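Local coordinates for NIF3-related protein (Bacillus cereus, PDB 2GX8) that is of unknown function but binds zinc through the dimetal motif of the Nif3 family and carries an additional domain thought to be regulatory, at residues 65-70 with 86-91; 201-206 with 218-223. All blocks are in the same frame, centred on the assembly; numbering follows the deposited sequence.

In the fold
From the N terminus, contact 1 comes first: strand 66-70 leads into helix 75-84, and the chain returns as strand 88-91 beside its starting point, closing a beta-alpha-beta unit within the five-stranded sheet. The strand 88-91 then delivers H92 and H93 to the zinc ions. Contact 2 opens later, where strand 194-206 turns back through a loop partly absent from the model and strand 221-233 closes a long hairpin, probably in the regulatory domain. The two loops follow in series, neither enclosing nor crossing the other. With centres 59 Å apart, contact 1 joins two adjacent strands of the sheet that leads to the zinc ligands, whereas contact 2 lies at the far end of the elongated chain, against a second subunit.

Contact 1 of 2, residues 65-70 with 86-91; sequences RHVLIA and ANVIIA
H66 meets A86 through CB, 3.8 Å from A86 CA, while its imidazole leads away from the contact and meets the ring of H385, the two planes only about 15° apart. The other flat group, the amide of N87, passes OD1 within 3.8 Å of H66 O and gives ND2 to P63 O; OD1 itself is buried without a polar partner. Beyond this ragged beginning, where N87 N makes only a weak bond to H66 O, the strands pair in parallel. L68 reaches both ways along its neighbour, with N bonded to V88 O (3.0 Å) and O receiving I90 N (2.7 Å); I90 O then accepts A70 N with an N-H...O angle of 173°. On the far edge of strand 66-70, backbone bonds join R65, V67 and I69 to segment 383-387. Side chains alternate between the faces. L68, I89, A70 and A91 share one, L68 and I89 packing on helix 75-84; A70 CB touches I89 CG2 (3.9 Å). V67, V88, I69 and I90 share the other, the isoleucines under helix 362-377. V67, with CG1 anti to its nitrogen (chi1 -168°), brings that methyl beside V88, 3.3 Å from V88 O. I69 CD1 rests 4.0 Å from I90 CB. Beta-branched valine and isoleucine favour this extended backbone. Parallel bonds and apolar faces together fix strand 88-91 just ahead of the zinc ligands.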
ATOM      1  N   ARG C  65     -17.393 -36.686 -24.143  1.00 57.13           N
ATOM      2  CA  ARG C  65     -18.671 -37.388 -24.302  1.00 57.15           C
ATOM      3  C   ARG C  65     -19.652 -37.082 -23.178  1.00 55.84           C
ATOM      4  O   ARG C  65     -20.851 -37.255 -23.347  1.00 56.31           O
ATOM      5  CB  ARG C  65     -18.471 -38.907 -24.313  1.00 56.78           C
ATOM      6  CG  ARG C  65     -17.481 -39.479 -25.322  1.00 59.31           C
ATOM      7  CD  ARG C  65     -17.272 -40.973 -25.010  1.00 59.81           C
ATOM      8  NE  ARG C  65     -16.159 -41.621 -25.717  1.00 65.60           N
ATOM      9  CZ  ARG C  65     -16.244 -42.146 -26.939  1.00 69.52           C
ATOM     10  NH1 ARG C  65     -17.385 -42.072 -27.620  1.00 69.86           N
ATOM     11  NH2 ARG C  65     -15.184 -42.734 -27.495  1.00 71.00           N
ATOM     12  N   HIS C  66     -19.137 -36.683 -22.019  1.00 55.18           N
ATOM     13  CA  HIS C  66     -19.948 -36.422 -20.828  1.00 54.16           C
ATOM     14  C   HIS C  66     -19.361 -35.298 -20.019  1.00 52.63           C
ATOM     15  O   HIS C  66     -18.149 -35.224 -19.869  1.00 53.46           O
ATOM     16  CB  HIS C  66     -19.972 -37.626 -19.893  1.00 54.91           C
ATOM     17  CG  HIS C  66     -20.689 -38.821 -20.430  1.00 55.33           C
ATOM     18  ND1 HIS C  66     -20.087 -39.736 -21.270  1.00 58.48           N
ATOM     19  CD2 HIS C  66     -21.940 -39.283 -20.203  1.00 55.54           C
ATOM     20  CE1 HIS C  66     -20.950 -40.689 -21.565  1.00 57.59           C
ATOM     21  NE2 HIS C  66     -22.080 -40.439 -20.927  1.00 57.22           N
ATOM     22  N   VAL C  67     -20.229 -34.449 -19.477  1.00 51.29           N
ATOM     23  CA  VAL C  67     -19.823 -33.297 -18.639  1.00 50.41           C
ATOM     24  C   VAL C  67     -20.612 -33.313 -17.322  1.00 50.82           C
ATOM     25  O   VAL C  67     -21.780 -33.716 -17.313  1.00 49.68           O
ATOM     26  CB  VAL C  67     -20.104 -31.954 -19.373  1.00 50.98           C
ATOM     27  CG1 VAL C  67     -19.445 -30.792 -18.699  1.00 45.90           C
ATOM     28  CG2 VAL C  67     -19.608 -32.038 -20.851  1.00 50.35           C
ATOM     29  N   LEU C  68     -19.988 -32.861 -16.219  1.00 50.68           N
ATOM     30  CA  LEU C  68     -20.662 -32.809 -14.923  1.00 50.62           C
ATOM     31  C   LEU C  68     -20.801 -31.371 -14.399  1.00 53.14           C
ATOM     32  O   LEU C  68     -19.811 -30.609 -14.359  1.00 53.96           O
ATOM     33  CB  LEU C  68     -19.895 -33.645 -13.881  1.00 51.15           C
ATOM     34  CG  LEU C  68     -20.509 -33.869 -12.493  1.00 50.00           C
ATOM     35  CD1 LEU C  68     -21.772 -34.720 -12.587  1.00 47.27           C
ATOM     36  CD2 LEU C  68     -19.503 -34.538 -11.552  1.00 46.20           C
ATOM     37  N   ILE C  69     -22.015 -30.998 -13.997  1.00 51.49           N
ATOM     38  CA  ILE C  69     -22.207 -29.699 -13.406  1.00 50.13           C
ATOM     39  C   ILE C  69     -22.151 -29.894 -11.886  1.00 51.24           C
ATOM     40  O   ILE C  69     -22.889 -30.721 -11.326  1.00 50.51           O
ATOM     41  CB  ILE C  69     -23.544 -29.057 -13.794  1.00 51.03           C
ATOM     42  CG1 ILE C  69     -23.810 -29.204 -15.302  1.00 46.57           C
ATOM     43  CG2 ILE C  69     -23.531 -27.598 -13.434  1.00 47.90           C
ATOM     44  CD1 ILE C  69     -22.743 -28.540 -16.149  1.00 45.53           C
ATOM     45  N   ALA C  70     -21.281 -29.128 -11.227  1.00 50.16           N
ATOM     46  CA  ALA C  70     -21.125 -29.207  -9.771  1.00 51.23           C
ATOM     47  C   ALA C  70     -21.186 -27.845  -9.124  1.00 51.54           C
ATOM     48  O   ALA C  70     -21.010 -26.833  -9.800  1.00 52.93           O
ATOM     49  CB  ALA C  70     -19.779 -29.876  -9.412  1.00 49.04           C
ATOM     50  N   ALA C  86     -17.081 -38.601 -17.325  1.00 51.10           N
ATOM     51  CA  ALA C  86     -17.029 -37.168 -17.543  1.00 51.43           C
ATOM     52  C   ALA C  86     -15.598 -36.684 -17.428  1.00 52.47           C
ATOM     53  O   ALA C  86     -14.942 -36.854 -16.393  1.00 55.08           O
ATOM     54  CB  ALA C  86     -17.920 -36.440 -16.534  1.00 50.01           C
ATOM     55  N   ASN C  87     -15.093 -36.057 -18.474  1.00 52.78           N
ATOM     56  CA  ASN C  87     -13.734 -35.551 -18.370  1.00 53.43           C
ATOM     57  C   ASN C  87     -13.672 -34.032 -18.281  1.00 53.06           C
ATOM     58  O   ASN C  87     -12.630 -33.433 -18.577  1.00 54.56           O
ATOM     59  CB  ASN C  87     -12.839 -36.114 -19.493  1.00 52.65           C
ATOM     60  CG  ASN C  87     -13.354 -35.789 -20.870  1.00 50.61           C
ATOM     61  OD1 ASN C  87     -14.490 -35.364 -21.032  1.00 53.90           O
ATOM     62  ND2 ASN C  87     -12.515 -35.998 -21.882  1.00 48.89           N
ATOM     63  N   VAL C  88     -14.804 -33.426 -17.905  1.00 53.47           N
ATOM     64  CA  VAL C  88     -14.922 -31.985 -17.685  1.00 52.04           C
ATOM     65  C   VAL C  88     -15.978 -31.747 -16.634  1.00 54.08           C
ATOM     66  O   VAL C  88     -17.135 -32.188 -16.791  1.00 53.53           O
ATOM     67  CB  VAL C  88     -15.383 -31.157 -18.915  1.00 53.30           C
ATOM     68  CG1 VAL C  88     -15.566 -29.689 -18.513  1.00 50.44           C
ATOM     69  CG2 VAL C  88     -14.396 -31.248 -20.110  1.00 51.15           C
ATOM     70  N   ILE C  89     -15.586 -31.036 -15.576  1.00 51.90           N
ATOM     71  CA  ILE C  89     -16.523 -30.641 -14.547  1.00 54.05           C
ATOM     72  C   ILE C  89     -16.697 -29.107 -14.562  1.00 54.58           C
ATOM     73  O   ILE C  89     -15.703 -28.350 -14.486  1.00 55.43           O
ATOM     74  CB  ILE C  89     -16.051 -31.070 -13.131  1.00 53.29           C
ATOM     75  CG1 ILE C  89     -15.834 -32.595 -13.062  1.00 56.11           C
ATOM     76  CG2 ILE C  89     -17.032 -30.615 -12.125  1.00 50.94           C
ATOM     77  CD1 ILE C  89     -15.289 -33.132 -11.690  1.00 54.12           C
ATOM     78  N   ILE C  90     -17.937 -28.647 -14.703  1.00 53.93           N
ATOM     79  CA  ILE C  90     -18.196 -27.225 -14.632  1.00 54.60           C
ATOM     80  C   ILE C  90     -18.695 -26.977 -13.237  1.00 55.01           C
ATOM     81  O   ILE C  90     -19.777 -27.432 -12.855  1.00 56.24           O
ATOM     82  CB  ILE C  90     -19.224 -26.750 -15.653  1.00 55.29           C
ATOM     83  CG1 ILE C  90     -18.651 -26.860 -17.041  1.00 53.18           C
ATOM     84  CG2 ILE C  90     -19.580 -25.270 -15.421  1.00 55.40           C
ATOM     85  CD1 ILE C  90     -19.634 -26.504 -18.096  1.00 57.73           C
ATOM     86  N   ALA C  91     -17.895 -26.247 -12.469  1.00 55.56           N
ATOM     87  CA  ALA C  91     -18.202 -25.973 -11.072  1.00 54.10           C
ATOM     88  C   ALA C  91     -18.425 -24.512 -10.817  1.00 55.57           C
ATOM     89  O   ALA C  91     -17.760 -23.679 -11.433  1.00 56.90           O
ATOM     90  CB  ALA C  91     -17.061 -26.445 -10.210  1.00 54.50           C
TER

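Contact 2 of 2, residues 201-206 with 218-223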
ATOM      1  N   THR C 201     -25.826  12.766 -49.028  1.00 52.67           N
ATOM      2  CA  THR C 201     -24.776  12.756 -50.013  1.00 53.98           C
ATOM      3  C   THR C 201     -23.419  12.667 -49.350  1.00 52.41           C
ATOM      4  O   THR C 201     -23.156  13.394 -48.394  1.00 54.21           O
ATOM      5  CB  THR C 201     -24.854  14.060 -50.873  1.00 54.43           C
ATOM      6  OG1 THR C 201     -25.843  13.891 -51.905  1.00 57.93           O
ATOM      7  CG2 THR C 201     -23.545  14.328 -51.545  1.00 56.68           C
ATOM      8  N   GLY C 202     -22.571  11.772 -49.849  1.00 51.66           N
ATOM      9  CA  GLY C 202     -21.205  11.627 -49.356  1.00 49.86           C
ATOM     10  C   GLY C 202     -20.229  12.147 -50.398  1.00 50.39           C
ATOM     11  O   GLY C 202     -20.460  12.008 -51.604  1.00 49.03           O
ATOM     12  N   THR C 203     -19.151  12.777 -49.952  1.00 49.13           N
ATOM     13  CA  THR C 203     -18.155  13.274 -50.899  1.00 49.29           C
ATOM     14  C   THR C 203     -16.833  12.551 -50.633  1.00 49.44           C
ATOM     15  O   THR C 203     -16.636  12.026 -49.565  1.00 48.98           O
ATOM     16  CB  THR C 203     -17.951  14.833 -50.825  1.00 49.58           C
ATOM     17  OG1 THR C 203     -17.529  15.211 -49.512  1.00 44.92           O
ATOM     18  CG2 THR C 203     -19.228  15.605 -51.195  1.00 46.16           C
ATOM     19  N   PHE C 204     -15.960  12.476 -51.623  1.00 50.12           N
ATOM     20  CA  PHE C 204     -14.658  11.862 -51.423  1.00 50.09           C
ATOM     21  C   PHE C 204     -13.731  12.280 -52.542  1.00 49.95           C
ATOM     22  O   PHE C 204     -14.186  12.658 -53.621  1.00 51.76           O
ATOM     23  CB  PHE C 204     -14.758  10.333 -51.260  1.00 49.15           C
ATOM     24  CG  PHE C 204     -15.322   9.598 -52.463  1.00 52.52           C
ATOM     25  CD1 PHE C 204     -14.475   9.038 -53.420  1.00 52.03           C
ATOM     26  CD2 PHE C 204     -16.693   9.422 -52.618  1.00 53.89           C
ATOM     27  CE1 PHE C 204     -14.982   8.329 -54.509  1.00 54.20           C
ATOM     28  CE2 PHE C 204     -17.206   8.743 -53.704  1.00 53.85           C
ATOM     29  CZ  PHE C 204     -16.355   8.189 -54.661  1.00 54.68           C
ATOM     30  N   VAL C 205     -12.433  12.275 -52.269  1.00 50.60           N
ATOM     31  CA  VAL C 205     -11.409  12.574 -53.276  1.00 50.34           C
ATOM     32  C   VAL C 205     -10.406  11.417 -53.231  1.00 52.49           C
ATOM     33  O   VAL C 205      -9.513  11.413 -52.383  1.00 51.99           O
ATOM     34  CB  VAL C 205     -10.684  13.924 -53.000  1.00 50.30           C
ATOM     35  CG1 VAL C 205      -9.486  14.116 -53.894  1.00 46.92           C
ATOM     36  CG2 VAL C 205     -11.618  15.092 -53.158  1.00 49.96           C
ATOM     37  N   PRO C 206     -10.552  10.422 -54.141  1.00 54.61           N
ATOM     38  CA  PRO C 206      -9.674   9.246 -54.198  1.00 56.26           C
ATOM     39  C   PRO C 206      -8.228   9.668 -54.328  1.00 57.95           C
ATOM     40  O   PRO C 206      -7.937  10.630 -55.038  1.00 58.43           O
ATOM     41  CB  PRO C 206     -10.138   8.513 -55.462  1.00 56.32           C
ATOM     42  CG  PRO C 206     -10.890   9.517 -56.246  1.00 55.69           C
ATOM     43  CD  PRO C 206     -11.558  10.378 -55.210  1.00 54.90           C
ATOM     44  N   GLY C 218      -6.693  15.130 -57.611  1.00 66.18           N
ATOM     45  CA  GLY C 218      -7.543  15.754 -56.595  1.00 65.97           C
ATOM     46  C   GLY C 218      -8.977  15.868 -57.082  1.00 65.27           C
ATOM     47  O   GLY C 218      -9.609  16.924 -56.961  1.00 65.71           O
ATOM     48  N   GLN C 219      -9.485  14.760 -57.620  1.00 64.08           N
ATOM     49  CA  GLN C 219     -10.822  14.683 -58.223  1.00 62.72           C
ATOM     50  C   GLN C 219     -11.990  14.503 -57.216  1.00 61.20           C
ATOM     51  O   GLN C 219     -12.202  13.404 -56.721  1.00 60.40           O
ATOM     52  CB  GLN C 219     -10.800  13.593 -59.336  1.00 62.95           C
ATOM     53  CG  GLN C 219     -10.125  12.201 -58.959  1.00 62.00           C
ATOM     54  CD  GLN C 219      -9.772  11.277 -60.178  1.00 63.08           C
ATOM     55  OE1 GLN C 219      -9.612  10.063 -60.019  1.00 61.71           O
ATOM     56  NE2 GLN C 219      -9.641  11.864 -61.375  1.00 59.17           N
ATOM     57  N   LEU C 220     -12.751  15.568 -56.932  1.00 59.92           N
ATOM     58  CA  LEU C 220     -13.864  15.472 -55.954  1.00 60.36           C
ATOM     59  C   LEU C 220     -15.082  14.742 -56.484  1.00 60.18           C
ATOM     60  O   LEU C 220     -15.740  15.232 -57.397  1.00 61.26           O
ATOM     61  CB  LEU C 220     -14.322  16.851 -55.435  1.00 60.17           C
ATOM     62  CG  LEU C 220     -15.507  16.826 -54.440  1.00 59.05           C
ATOM     63  CD1 LEU C 220     -15.088  16.620 -52.992  1.00 53.81           C
ATOM     64  CD2 LEU C 220     -16.269  18.111 -54.531  1.00 59.93           C
ATOM     65  N   GLU C 221     -15.392  13.591 -55.894  1.00 59.99           N
ATOM     66  CA  GLU C 221     -16.544  12.811 -56.300  1.00 59.67           C
ATOM     67  C   GLU C 221     -17.685  13.045 -55.333  1.00 60.69           C
ATOM     68  O   GLU C 221     -17.480  13.543 -54.238  1.00 59.14           O
ATOM     69  CB  GLU C 221     -16.199  11.336 -56.321  1.00 59.83           C
ATOM     70  CG  GLU C 221     -14.832  10.990 -56.906  1.00 61.75           C
ATOM     71  CD  GLU C 221     -14.668  11.283 -58.378  1.00 67.10           C
ATOM     72  OE1 GLU C 221     -15.585  11.865 -59.006  1.00 69.64           O
ATOM     73  OE2 GLU C 221     -13.591  10.932 -58.924  1.00 70.39           O
ATOM     74  N   ARG C 222     -18.888  12.657 -55.730  1.00 62.56           N
ATOM     75  CA  ARG C 222     -20.086  12.856 -54.907  1.00 64.99           C
ATOM     76  C   ARG C 222     -21.077  11.723 -55.153  1.00 65.46           C
ATOM     77  O   ARG C 222     -21.368  11.380 -56.309  1.00 64.68           O
ATOM     78  CB  ARG C 222     -20.696  14.208 -55.255  1.00 65.84           C
ATOM     79  CG  ARG C 222     -22.141  14.441 -54.832  1.00 68.67           C
ATOM     80  CD  ARG C 222     -22.562  15.931 -55.000  1.00 67.58           C
ATOM     81  NE  ARG C 222     -21.820  16.842 -54.117  1.00 72.03           N
ATOM     82  CZ  ARG C 222     -20.730  17.530 -54.469  1.00 72.67           C
ATOM     83  NH1 ARG C 222     -20.221  17.434 -55.693  1.00 70.22           N
ATOM     84  NH2 ARG C 222     -20.142  18.323 -53.586  1.00 72.75           N
ATOM     85  N   VAL C 223     -21.594  11.132 -54.077  1.00 65.14           N
ATOM     86  CA  VAL C 223     -22.480   9.976 -54.217  1.00 65.41           C
ATOM     87  C   VAL C 223     -23.670  10.028 -53.276  1.00 64.66           C
ATOM     88  O   VAL C 223     -23.488  10.306 -52.101  1.00 65.75           O
ATOM     89  CB  VAL C 223     -21.662   8.684 -53.954  1.00 65.25           C
ATOM     90  CG1 VAL C 223     -22.537   7.508 -53.596  1.00 68.80           C
ATOM     91  CG2 VAL C 223     -20.795   8.329 -55.151  1.00 67.21           C
TER
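F204 and E221 face each other as a hydrogen-bonded pair of antiparallel strands, and backbone bonds form the first group of interactions. E221 N reaches F204 O at 2.7 Å, whereas F204 N approaches E221 O (3.2 Å) from 43° above its carbonyl plane. G202 and V223 make the other two-bond pair, with G202 N to V223 O at 2.8 Å. Next comes the aromatic contact. With CG set between backbone nitrogen and carbonyl carbon (chi1 62°), the F204 ring turns over E221, whose CB lies 3.7 Å from the ring centroid in a CH-pi contact; V223 CG2 touches the rim in the ring plane. The aliphatic stem of a glutamate serves here while its carboxylate stands at 52° to the ring. Apolar packing includes V205 CG2 against L220 CD1 (3.8 Å), P206 CD against E221 CG, and R222 CG on T201 CG2 (3.6 Å). In the polar group, R222 NH2 lies 3.7 Å from T203 CG2 and forms a salt bridge with E174 of the second subunit. Threonine suits its place doubly: its methyl packs on the arginine while OG1 is hydrogen-bonded to T195 OG1 and H193 O of the second subunit. The hairpin thus stands between strands on both sides: 221-233 also pairs with 150-168 of its own chain, while 201-206 pairs antiparallel with a strand of the second subunit, carrying the sheet across the interface beside that subunit's helix 170-182.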